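Local coordinates for protein SAM-dependent methyltransferase (Thiobacillus denitrificans, PDB 5EPE) that binds S-adenosyl-L-homocysteine, the spent form of the methyl donor S-adenosylmethionine, and probably transfers methyl groups to a still unidentified substrate, at residues Asp66-Gln69 with Leu70-Glu73; Pro168-Leu171 with Ala172-Lys176; Ser224-Pro227 with Glu228-Ala231. All coordinates share one frame; numbering follows the deposited sequence.

Interaction 1 (Asp66-Gln69 with Leu70-Glu73). With SAH (S-adenosyl-L-homocysteine), chain B.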
ATOM      1  N   ASP A  66       2.250  47.025  17.606  1.00 27.71           N
ATOM      2  CA  ASP A  66       1.112  46.165  17.376  1.00 28.09           C
ATOM      3  C   ASP A  66      -0.123  46.977  17.024  1.00 29.55           C
ATOM      4  O   ASP A  66      -0.375  48.068  17.597  1.00 30.39           O
ATOM      5  CB  ASP A  66       0.815  45.241  18.557  1.00 27.17           C
ATOM      6  CG  ASP A  66      -0.047  44.022  18.141  1.00 27.90           C
ATOM      7  OD1 ASP A  66       0.549  42.997  17.716  1.00 27.21           O
ATOM      8  OD2 ASP A  66      -1.330  44.081  18.213  1.00 29.90           O
ATOM      9  N   LEU A  67      -0.896  46.427  16.087  1.00 29.83           N
ATOM     10  CA  LEU A  67      -2.121  47.069  15.612  1.00 31.75           C
ATOM     11  C   LEU A  67      -3.299  46.981  16.606  1.00 31.80           C
ATOM     12  O   LEU A  67      -4.256  47.778  16.524  1.00 33.15           O
ATOM     13  CB  LEU A  67      -2.543  46.417  14.285  1.00 32.63           C
ATOM     14  CG  LEU A  67      -3.642  47.055  13.463  1.00 34.64           C
ATOM     15  CD1 LEU A  67      -3.293  48.508  13.213  1.00 37.34           C
ATOM     16  CD2 LEU A  67      -3.860  46.299  12.154  1.00 34.88           C
ATOM     17  N   SER A  68      -3.275  46.003  17.506  1.00 30.29           N
ATOM     18  CA  SER A  68      -4.378  45.846  18.473  1.00 30.72           C
ATOM     19  C   SER A  68      -4.232  46.832  19.645  1.00 31.50           C
ATOM     20  O   SER A  68      -3.185  46.894  20.325  1.00 30.44           O
ATOM     21  CB  SER A  68      -4.392  44.418  19.052  1.00 29.56           C
ATOM     22  OG  SER A  68      -5.339  44.347  20.117  1.00 29.49           O
ATOM     23  N   GLN A  69      -5.299  47.558  19.927  1.00 33.36           N
ATOM     24  CA  GLN A  69      -5.298  48.478  21.045  1.00 35.18           C
ATOM     25  C   GLN A  69      -5.289  47.716  22.350  1.00 33.06           C
ATOM     26  O   GLN A  69      -4.507  48.008  23.256  1.00 32.18           O
ATOM     27  CB  GLN A  69      -6.521  49.403  20.976  1.00 39.35           C
ATOM     28  CG  GLN A  69      -6.346  50.604  21.877  1.00 43.75           C
ATOM     29  CD  GLN A  69      -7.495  51.615  21.775  1.00 48.34           C
ATOM     30  OE1 GLN A  69      -7.879  52.044  20.678  1.00 52.83           O
ATOM     31  NE2 GLN A  69      -8.031  52.009  22.920  1.00 50.28           N
ATOM     32  N   LEU A  70      -6.152  46.711  22.418  1.00 32.58           N
ATOM     33  CA  LEU A  70      -6.217  45.817  23.590  1.00 31.98           C
ATOM     34  C   LEU A  70      -4.843  45.206  23.911  1.00 29.91           C
ATOM     35  O   LEU A  70      -4.350  45.337  25.041  1.00 28.64           O
ATOM     36  CB  LEU A  70      -7.270  44.714  23.381  1.00 32.86           C
ATOM     37  CG  LEU A  70      -7.373  43.705  24.557  1.00 33.54           C
ATOM     38  CD1 LEU A  70      -7.721  44.416  25.867  1.00 35.06           C
ATOM     39  CD2 LEU A  70      -8.372  42.602  24.258  1.00 33.92           C
ATOM     40  N   PHE A  71      -4.233  44.563  22.918  1.00 28.24           N
ATOM     41  CA  PHE A  71      -2.980  43.842  23.171  1.00 27.67           C
ATOM     42  C   PHE A  71      -1.837  44.821  23.518  1.00 27.19           C
ATOM     43  O   PHE A  71      -0.991  44.528  24.356  1.00 27.07           O
ATOM     44  CB  PHE A  71      -2.551  42.937  21.998  1.00 27.33           C
ATOM     45  CG  PHE A  71      -3.578  41.903  21.544  1.00 28.45           C
ATOM     46  CD1 PHE A  71      -4.629  41.459  22.368  1.00 29.23           C
ATOM     47  CD2 PHE A  71      -3.454  41.334  20.262  1.00 29.06           C
ATOM     48  CE1 PHE A  71      -5.553  40.524  21.914  1.00 29.32           C
ATOM     49  CE2 PHE A  71      -4.375  40.379  19.810  1.00 29.54           C
ATOM     50  CZ  PHE A  71      -5.435  39.995  20.638  1.00 29.45           C
ATOM     51  N   THR A  72      -1.826  45.998  22.909  1.00 28.01           N
ATOM     52  CA  THR A  72      -0.901  47.062  23.309  1.00 28.63           C
ATOM     53  C   THR A  72      -1.066  47.447  24.803  1.00 29.37           C
ATOM     54  O   THR A  72      -0.070  47.557  25.537  1.00 28.67           O
ATOM     55  CB  THR A  72      -0.998  48.309  22.399  1.00 30.51           C
ATOM     56  OG1 THR A  72      -0.593  47.972  21.061  1.00 30.40           O
ATOM     57  CG2 THR A  72      -0.073  49.407  22.915  1.00 31.90           C
ATOM     58  N   GLU A  73      -2.297  47.623  25.230  1.00 30.58           N
ATOM     59  CA  GLU A  73      -2.573  47.948  26.640  1.00 33.17           C
ATOM     60  C   GLU A  73      -2.105  46.837  27.571  1.00 31.58           C
ATOM     61  O   GLU A  73      -1.512  47.117  28.626  1.00 30.80           O
ATOM     62  CB  GLU A  73      -4.050  48.217  26.847  1.00 36.76           C
ATOM     63  CG  GLU A  73      -4.507  49.503  26.174  1.00 41.36           C
ATOM     64  CD  GLU A  73      -6.036  49.644  26.113  1.00 46.62           C
ATOM     65  OE1 GLU A  73      -6.779  48.666  26.427  1.00 51.02           O
ATOM     66  OE2 GLU A  73      -6.504  50.748  25.737  1.00 51.26           O
TER
HETATM   67  N   SAH B 301       4.123  38.145  18.096  1.00 27.69           N
HETATM   68  CA  SAH B 301       2.923  38.109  19.015  1.00 27.50           C
HETATM   69  CB  SAH B 301       1.642  38.282  18.222  1.00 27.52           C
HETATM   70  CG  SAH B 301       1.336  37.251  17.121  1.00 26.82           C
HETATM   71  SD  SAH B 301      -0.340  37.319  16.541  1.00 26.97           S
HETATM   72  C   SAH B 301       2.857  36.848  19.847  1.00 29.82           C
HETATM   73  O   SAH B 301       3.470  35.831  19.469  1.00 30.71           O
HETATM   74  OXT SAH B 301       2.193  36.798  20.904  1.00 25.42           O
HETATM   75  C5' SAH B 301      -0.349  38.519  15.178  1.00 29.06           C
HETATM   76  C4' SAH B 301      -0.277  39.949  15.718  1.00 29.51           C
HETATM   77  O4' SAH B 301      -0.116  40.872  14.632  1.00 30.11           O
HETATM   78  C3' SAH B 301      -1.525  40.396  16.502  1.00 29.71           C
HETATM   79  O3' SAH B 301      -1.097  40.838  17.803  1.00 27.86           O
HETATM   80  C2' SAH B 301      -2.118  41.555  15.694  1.00 29.49           C
HETATM   81  O2' SAH B 301      -2.623  42.599  16.513  1.00 29.92           O
HETATM   82  C1' SAH B 301      -0.896  42.044  14.965  1.00 28.17           C
HETATM   83  N9  SAH B 301      -1.048  42.788  13.705  1.00 27.24           N
HETATM   84  C8  SAH B 301      -1.850  42.464  12.645  1.00 28.21           C
HETATM   85  N7  SAH B 301      -1.676  43.306  11.650  1.00 28.61           N
HETATM   86  C5  SAH B 301      -0.708  44.210  12.103  1.00 27.38           C
HETATM   87  C6  SAH B 301      -0.103  45.354  11.519  1.00 27.23           C
HETATM   88  N6  SAH B 301      -0.428  45.749  10.267  1.00 27.72           N
HETATM   89  N1  SAH B 301       0.837  46.041  12.217  1.00 26.62           N
HETATM   90  C2  SAH B 301       1.142  45.625  13.469  1.00 26.14           C
HETATM   91  N3  SAH B 301       0.610  44.570  14.120  1.00 26.15           N
HETATM   92  C4  SAH B 301      -0.315  43.888  13.369  1.00 26.60           C
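Ser68 caps the helix that Leu70 to Glu73 continue: its OG accepts from Phe71 N at 3.0 Å, nearly straight at 173°. One residue further on, Thr72 bonds Ser68 O twice, through its backbone N and through OG1 (2.9 Å from Ser68 O), the two donors coming from opposite faces of the carbonyl plane. Ser68 is fixed in turn by Asp66, whose OD2 accepts from Ser68 N at 2.8 Å and closes an Asx turn. The Asp66 carboxylate takes both ribose hydroxyls of S-adenosyl-L-homocysteine, O3' on Asp66 OD1 at 2.7 Å and O2' on Asp66 OD2 at 2.6 Å, while Gly46 N gives OD1 a second donor. With chi1 at -56°, CG of Phe71 sits beside its own backbone N, which lays the ring under Ser68 OG, 3.3 Å above the ring plane and over the ring's margin rather than its centre. The ribose O3' meets that ring at its edge, and His17 stacks on it. At the outer side Gln69 NE2 reaches Glu73 OE2 in a weak bond. An acidic residue that ends the second strand and holds the ribose hydroxyls is characteristic of Rossmann-like class I methyltransferases; here a capped helix follows at once.

Interaction 2 (Pro168-Leu171 with Ala172-Lys176); sequences PEFL and ASFRK
Phe170 O takes one short bond and two weak ones from the next turn. Ser173 OG bonds it at a short 2.5 Å, lying in the carbonyl plane on a lone pair, and Phe174 N (3.4 Å from Phe170 O) and Ser173 N add the weak bonds. The hydroxyl gets there because chi1 of 68° tucks it between its own backbone N and carbonyl carbon, folded back on the preceding turn. Ser173 N gives its stronger bond to Glu169 O at 2.8 Å, though bent to 136°, and Glu169 O also takes a hydrogen from a water 2.8 Å away. That water accepts from Lys176 NZ at 2.9 Å, so the lysine is tied back to the helix by one bridge; its ammonium also reaches Ser162 O of a second subunit. Pro168 O and Leu171 O are satisfied by Ala172 N and Arg175 N. The guanidinium of Arg175 turns outward to Glu228 of a third subunit and Asp163 of the second. On the inner side Phe174 points its CE2 and CZ edge at one face of Phe170, a T-shaped pair with centroids 4.8 Å apart and planes at 59°. Both rings meet Phe243 of strand 238-247; Phe170 also rests on strand 134-143, and Phe174 also touches Val181 of strand 179-186 and Ile123 of helix 119-127, fastening helix 167-177 to the sheet.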
ATOM      1  N   PRO A 168      12.042  20.359   6.027  1.00 16.17           N
ATOM      2  CA  PRO A 168      13.282  20.465   5.251  1.00 16.72           C
ATOM      3  C   PRO A 168      13.185  21.505   4.110  1.00 16.77           C
ATOM      4  O   PRO A 168      14.087  22.308   3.927  1.00 17.10           O
ATOM      5  CB  PRO A 168      13.485  19.043   4.707  1.00 17.34           C
ATOM      6  CG  PRO A 168      12.702  18.152   5.591  1.00 17.56           C
ATOM      7  CD  PRO A 168      11.512  18.979   6.039  1.00 16.93           C
ATOM      8  N   GLU A 169      12.074  21.491   3.370  1.00 16.90           N
ATOM      9  CA  GLU A 169      11.891  22.412   2.247  1.00 17.26           C
ATOM     10  C   GLU A 169      11.700  23.846   2.764  1.00 16.28           C
ATOM     11  O   GLU A 169      12.151  24.815   2.115  1.00 16.13           O
ATOM     12  CB  GLU A 169      10.676  21.999   1.413  1.00 18.70           C
ATOM     13  CG  GLU A 169      10.868  20.811   0.431  1.00 20.83           C
ATOM     14  CD  GLU A 169      11.026  19.398   1.113  1.00 22.75           C
ATOM     15  OE1 GLU A 169      10.601  19.153   2.294  1.00 21.43           O
ATOM     16  OE2 GLU A 169      11.522  18.485   0.395  1.00 27.07           O
ATOM     17  N   PHE A 170      11.079  23.980   3.917  1.00 15.62           N
ATOM     18  CA  PHE A 170      10.901  25.307   4.521  1.00 16.29           C
ATOM     19  C   PHE A 170      12.248  25.895   4.945  1.00 15.91           C
ATOM     20  O   PHE A 170      12.572  27.043   4.627  1.00 16.58           O
ATOM     21  CB  PHE A 170       9.909  25.268   5.711  1.00 16.33           C
ATOM     22  CG  PHE A 170       9.465  26.655   6.143  1.00 17.17           C
ATOM     23  CD1 PHE A 170       9.005  27.568   5.212  1.00 17.83           C
ATOM     24  CD2 PHE A 170       9.528  27.040   7.476  1.00 17.86           C
ATOM     25  CE1 PHE A 170       8.600  28.837   5.561  1.00 18.69           C
ATOM     26  CE2 PHE A 170       9.093  28.303   7.836  1.00 18.26           C
ATOM     27  CZ  PHE A 170       8.661  29.211   6.885  1.00 18.47           C
ATOM     28  N   LEU A 171      13.051  25.100   5.639  1.00 15.67           N
ATOM     29  CA  LEU A 171      14.427  25.500   5.931  1.00 16.08           C
ATOM     30  C   LEU A 171      15.223  25.834   4.686  1.00 16.82           C
ATOM     31  O   LEU A 171      15.923  26.859   4.653  1.00 17.81           O
ATOM     32  CB  LEU A 171      15.138  24.442   6.767  1.00 16.57           C
ATOM     33  CG  LEU A 171      14.594  24.260   8.186  1.00 17.11           C
ATOM     34  CD1 LEU A 171      15.134  22.963   8.754  1.00 17.57           C
ATOM     35  CD2 LEU A 171      15.003  25.464   9.011  1.00 17.96           C
ATOM     36  N   ALA A 172      15.104  24.993   3.659  1.00 16.77           N
ATOM     37  CA  ALA A 172      15.702  25.289   2.349  1.00 17.15           C
ATOM     38  C   ALA A 172      15.244  26.621   1.794  1.00 17.56           C
ATOM     39  O   ALA A 172      16.043  27.311   1.146  1.00 17.63           O
ATOM     40  CB  ALA A 172      15.436  24.188   1.348  1.00 17.61           C
ATOM     41  N   SER A 173      13.968  26.985   1.987  1.00 16.99           N
ATOM     42  CA  SER A 173      13.498  28.243   1.435  1.00 18.13           C
ATOM     43  C   SER A 173      14.242  29.462   2.032  1.00 18.29           C
ATOM     44  O   SER A 173      14.538  30.431   1.283  1.00 19.49           O
ATOM     45  CB  SER A 173      11.983  28.436   1.606  1.00 18.72           C
ATOM     46  OG  SER A 173      11.569  28.623   2.941  1.00 18.22           O
ATOM     47  N   PHE A 174      14.575  29.445   3.328  1.00 18.06           N
ATOM     48  CA  PHE A 174      15.413  30.516   3.911  1.00 18.87           C
ATOM     49  C   PHE A 174      16.821  30.551   3.308  1.00 19.75           C
ATOM     50  O   PHE A 174      17.336  31.644   2.985  1.00 20.72           O
ATOM     51  CB  PHE A 174      15.518  30.358   5.417  1.00 18.85           C
ATOM     52  CG  PHE A 174      14.215  30.518   6.152  1.00 18.97           C
ATOM     53  CD1 PHE A 174      13.543  31.714   6.123  1.00 19.79           C
ATOM     54  CD2 PHE A 174      13.692  29.480   6.903  1.00 19.05           C
ATOM     55  CE1 PHE A 174      12.371  31.889   6.852  1.00 20.14           C
ATOM     56  CE2 PHE A 174      12.534  29.661   7.672  1.00 19.36           C
ATOM     57  CZ  PHE A 174      11.871  30.858   7.626  1.00 20.07           C
ATOM     58  N   ARG A 175      17.431  29.376   3.162  1.00 20.25           N
ATOM     59  CA  ARG A 175      18.749  29.267   2.499  1.00 22.22           C
ATOM     60  C   ARG A 175      18.698  29.872   1.099  1.00 23.04           C
ATOM     61  O   ARG A 175      19.535  30.687   0.726  1.00 22.98           O
ATOM     62  CB  ARG A 175      19.226  27.829   2.472  1.00 23.53           C
ATOM     63  CG  ARG A 175      20.503  27.642   1.636  1.00 25.76           C
ATOM     64  CD  ARG A 175      20.979  26.190   1.639  1.00 26.98           C
ATOM     65  NE  ARG A 175      19.992  25.185   1.172  1.00 27.40           N
ATOM     66  CZ  ARG A 175      19.667  24.947  -0.103  1.00 28.24           C
ATOM     67  NH1 ARG A 175      20.191  25.679  -1.064  1.00 30.26           N
ATOM     68  NH2 ARG A 175      18.807  23.989  -0.424  1.00 28.46           N
ATOM     69  N   LYS A 176      17.662  29.521   0.356  1.00 23.18           N
ATOM     70  CA  LYS A 176      17.478  30.027  -1.042  1.00 24.25           C
ATOM     71  C   LYS A 176      17.214  31.531  -1.085  1.00 25.28           C
ATOM     72  O   LYS A 176      17.535  32.199  -2.079  1.00 26.82           O
ATOM     73  CB  LYS A 176      16.360  29.228  -1.723  1.00 23.51           C
ATOM     74  CG  LYS A 176      16.685  27.757  -2.011  1.00 23.08           C
ATOM     75  CD  LYS A 176      15.419  26.952  -2.341  1.00 23.12           C
ATOM     76  CE  LYS A 176      15.655  25.437  -2.384  1.00 23.56           C
ATOM     77  NZ  LYS A 176      14.405  24.579  -2.535  1.00 23.25           N
TER
HETATM   78  O   HOH W   1      12.447  25.420  -0.594  1.00 16.43           O

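Interaction 3 (Ser224-Pro227 with Glu228-Ala231); sequences SSEP and ERYA
Arg229, Tyr230 and Ala231 donate their backbone N to the carbonyls of Ser225, Glu226 and Pro227 in regular helical bonds, but the helix is kinked at Pro227, whose N has no hydrogen for the turn before. Next to the kink Ser224 O and Glu228 N are joined through a water, which donates to Ser224 O and accepts from Glu228 N at 3.0 Å. The same water donates to Glu228 OE1 at 2.7 Å. Glu228 OE2 is hydrogen-bonded to Ser162 OG of a fifth subunit. On another side of the helix Arg229 grips the Glu226 carboxylate side-on, NE to OE2 and NH1 to OE1, both at 2.9 Å. Glu226 bends at chi2 (-67°) and Arg229 at chi2 and chi3, which runs the two chains abreast, with their ends facing in one direction and their planes 31° apart. Both oxygens lie close to the guanidinium plane, OE1 offering its syn lone pair. The remaining NH2 of Arg229 bonds Thr234, fixing the guanidinium further. Tyr230 reaches away from this contact to bond Asp193 through its OH. Glu226 and Pro227 rest on Trp200, so the helix lies against helix 189-209. This is a proline-kinked helix with a water inserted at the bend and an i to i+3 salt bridge spanning it.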
ATOM      1  N   SER A 224     -18.438  25.096  19.490  1.00 34.08           N
ATOM      2  CA  SER A 224     -18.930  23.782  19.171  1.00 35.76           C
ATOM      3  C   SER A 224     -18.011  22.981  18.243  1.00 35.58           C
ATOM      4  O   SER A 224     -17.742  21.823  18.486  1.00 35.84           O
ATOM      5  CB  SER A 224     -20.279  23.899  18.428  1.00 37.52           C
ATOM      6  OG  SER A 224     -21.257  24.349  19.323  1.00 38.25           O
ATOM      7  N   SER A 225     -17.500  23.643  17.220  1.00 36.92           N
ATOM      8  CA  SER A 225     -16.762  22.929  16.164  1.00 37.09           C
ATOM      9  C   SER A 225     -15.244  22.867  16.370  1.00 34.65           C
ATOM     10  O   SER A 225     -14.580  21.948  15.859  1.00 31.50           O
ATOM     11  CB  SER A 225     -17.076  23.555  14.800  1.00 38.25           C
ATOM     12  OG  SER A 225     -16.627  24.878  14.751  1.00 37.96           O
ATOM     13  N   GLU A 226     -14.690  23.797  17.140  1.00 33.54           N
ATOM     14  CA  GLU A 226     -13.256  23.929  17.159  1.00 32.91           C
ATOM     15  C   GLU A 226     -12.431  22.740  17.684  1.00 27.85           C
ATOM     16  O   GLU A 226     -11.396  22.503  17.100  1.00 27.12           O
ATOM     17  CB  GLU A 226     -12.804  25.235  17.836  1.00 35.30           C
ATOM     18  CG  GLU A 226     -12.777  26.398  16.853  1.00 39.26           C
ATOM     19  CD  GLU A 226     -11.690  26.220  15.797  1.00 43.04           C
ATOM     20  OE1 GLU A 226     -10.491  25.944  16.139  1.00 46.06           O
ATOM     21  OE2 GLU A 226     -12.045  26.318  14.600  1.00 44.51           O
ATOM     22  N   PRO A 227     -12.805  22.124  18.834  1.00 25.75           N
ATOM     23  CA  PRO A 227     -11.918  21.103  19.383  1.00 24.51           C
ATOM     24  C   PRO A 227     -11.702  19.990  18.342  1.00 23.87           C
ATOM     25  O   PRO A 227     -10.588  19.572  18.137  1.00 21.03           O
ATOM     26  CB  PRO A 227     -12.654  20.620  20.634  1.00 24.59           C
ATOM     27  CG  PRO A 227     -13.387  21.877  21.101  1.00 25.30           C
ATOM     28  CD  PRO A 227     -13.832  22.512  19.825  1.00 26.40           C
ATOM     29  N   GLU A 228     -12.789  19.552  17.708  1.00 24.84           N
ATOM     30  CA  GLU A 228     -12.676  18.443  16.719  1.00 26.16           C
ATOM     31  C   GLU A 228     -11.967  18.853  15.498  1.00 25.83           C
ATOM     32  O   GLU A 228     -11.154  18.058  15.017  1.00 25.06           O
ATOM     33  CB  GLU A 228     -14.048  17.885  16.310  1.00 28.84           C
ATOM     34  CG  GLU A 228     -14.637  17.067  17.384  1.00 27.92           C
ATOM     35  CD  GLU A 228     -16.148  17.013  17.231  1.00 29.96           C
ATOM     36  OE1 GLU A 228     -16.797  17.577  18.118  1.00 30.80           O
ATOM     37  OE2 GLU A 228     -16.693  16.381  16.271  1.00 32.43           O
ATOM     38  N   ARG A 229     -12.238  20.061  15.006  1.00 25.82           N
ATOM     39  CA  ARG A 229     -11.528  20.597  13.855  1.00 27.73           C
ATOM     40  C   ARG A 229     -10.014  20.649  14.136  1.00 24.14           C
ATOM     41  O   ARG A 229      -9.196  20.228  13.301  1.00 23.14           O
ATOM     42  CB  ARG A 229     -11.979  22.038  13.489  1.00 31.45           C
ATOM     43  CG  ARG A 229     -11.337  22.586  12.180  1.00 36.78           C
ATOM     44  CD  ARG A 229     -10.965  24.098  12.029  1.00 40.14           C
ATOM     45  NE  ARG A 229     -10.203  24.637  13.154  1.00 42.00           N
ATOM     46  CZ  ARG A 229      -8.887  24.469  13.388  1.00 44.34           C
ATOM     47  NH1 ARG A 229      -8.345  24.979  14.511  1.00 42.01           N
ATOM     48  NH2 ARG A 229      -8.098  23.800  12.523  1.00 46.24           N
ATOM     49  N   TYR A 230      -9.661  21.268  15.265  1.00 21.87           N
ATOM     50  CA  TYR A 230      -8.268  21.388  15.700  1.00 19.71           C
ATOM     51  C   TYR A 230      -7.589  19.995  15.785  1.00 18.28           C
ATOM     52  O   TYR A 230      -6.505  19.797  15.259  1.00 17.34           O
ATOM     53  CB  TYR A 230      -8.195  22.144  17.061  1.00 19.95           C
ATOM     54  CG  TYR A 230      -6.887  21.983  17.715  1.00 19.64           C
ATOM     55  CD1 TYR A 230      -5.763  22.599  17.183  1.00 19.81           C
ATOM     56  CD2 TYR A 230      -6.740  21.175  18.841  1.00 19.48           C
ATOM     57  CE1 TYR A 230      -4.524  22.398  17.732  1.00 19.83           C
ATOM     58  CE2 TYR A 230      -5.508  20.998  19.431  1.00 18.88           C
ATOM     59  CZ  TYR A 230      -4.389  21.633  18.893  1.00 19.13           C
ATOM     60  OH  TYR A 230      -3.121  21.452  19.417  1.00 18.39           O
ATOM     61  N   ALA A 231      -8.224  19.039  16.459  1.00 18.63           N
ATOM     62  CA  ALA A 231      -7.629  17.720  16.658  1.00 18.39           C
ATOM     63  C   ALA A 231      -7.463  16.942  15.324  1.00 19.64           C
ATOM     64  O   ALA A 231      -6.492  16.250  15.138  1.00 19.06           O
ATOM     65  CB  ALA A 231      -8.464  16.918  17.630  1.00 19.05           C
TER
HETATM   66  O   HOH W   2     -15.638  19.918  18.682  1.00 34.90           O

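How the interactions relate
All three contacts are local, within one turn or two, and do not touch one another inside the chain; the centres of interactions 2 and 3 are about 31 Å apart. Each is partly buried. Interaction 1 belongs to the cofactor site, where the buried Asp66, Ser68, Phe71 and Thr72 serve the ligand and the start of a helix. Interaction 2 packs aromatic rings inward on the sheet and sends charges outward, while interaction 3 lies away from the annotated sites and relies on an ion pair and a water. Other subunits cover the outer faces of both and join them: Arg175 meets Glu228, and Leu171 packs against Ala231, across subunits. No other protein chain touches interaction 1.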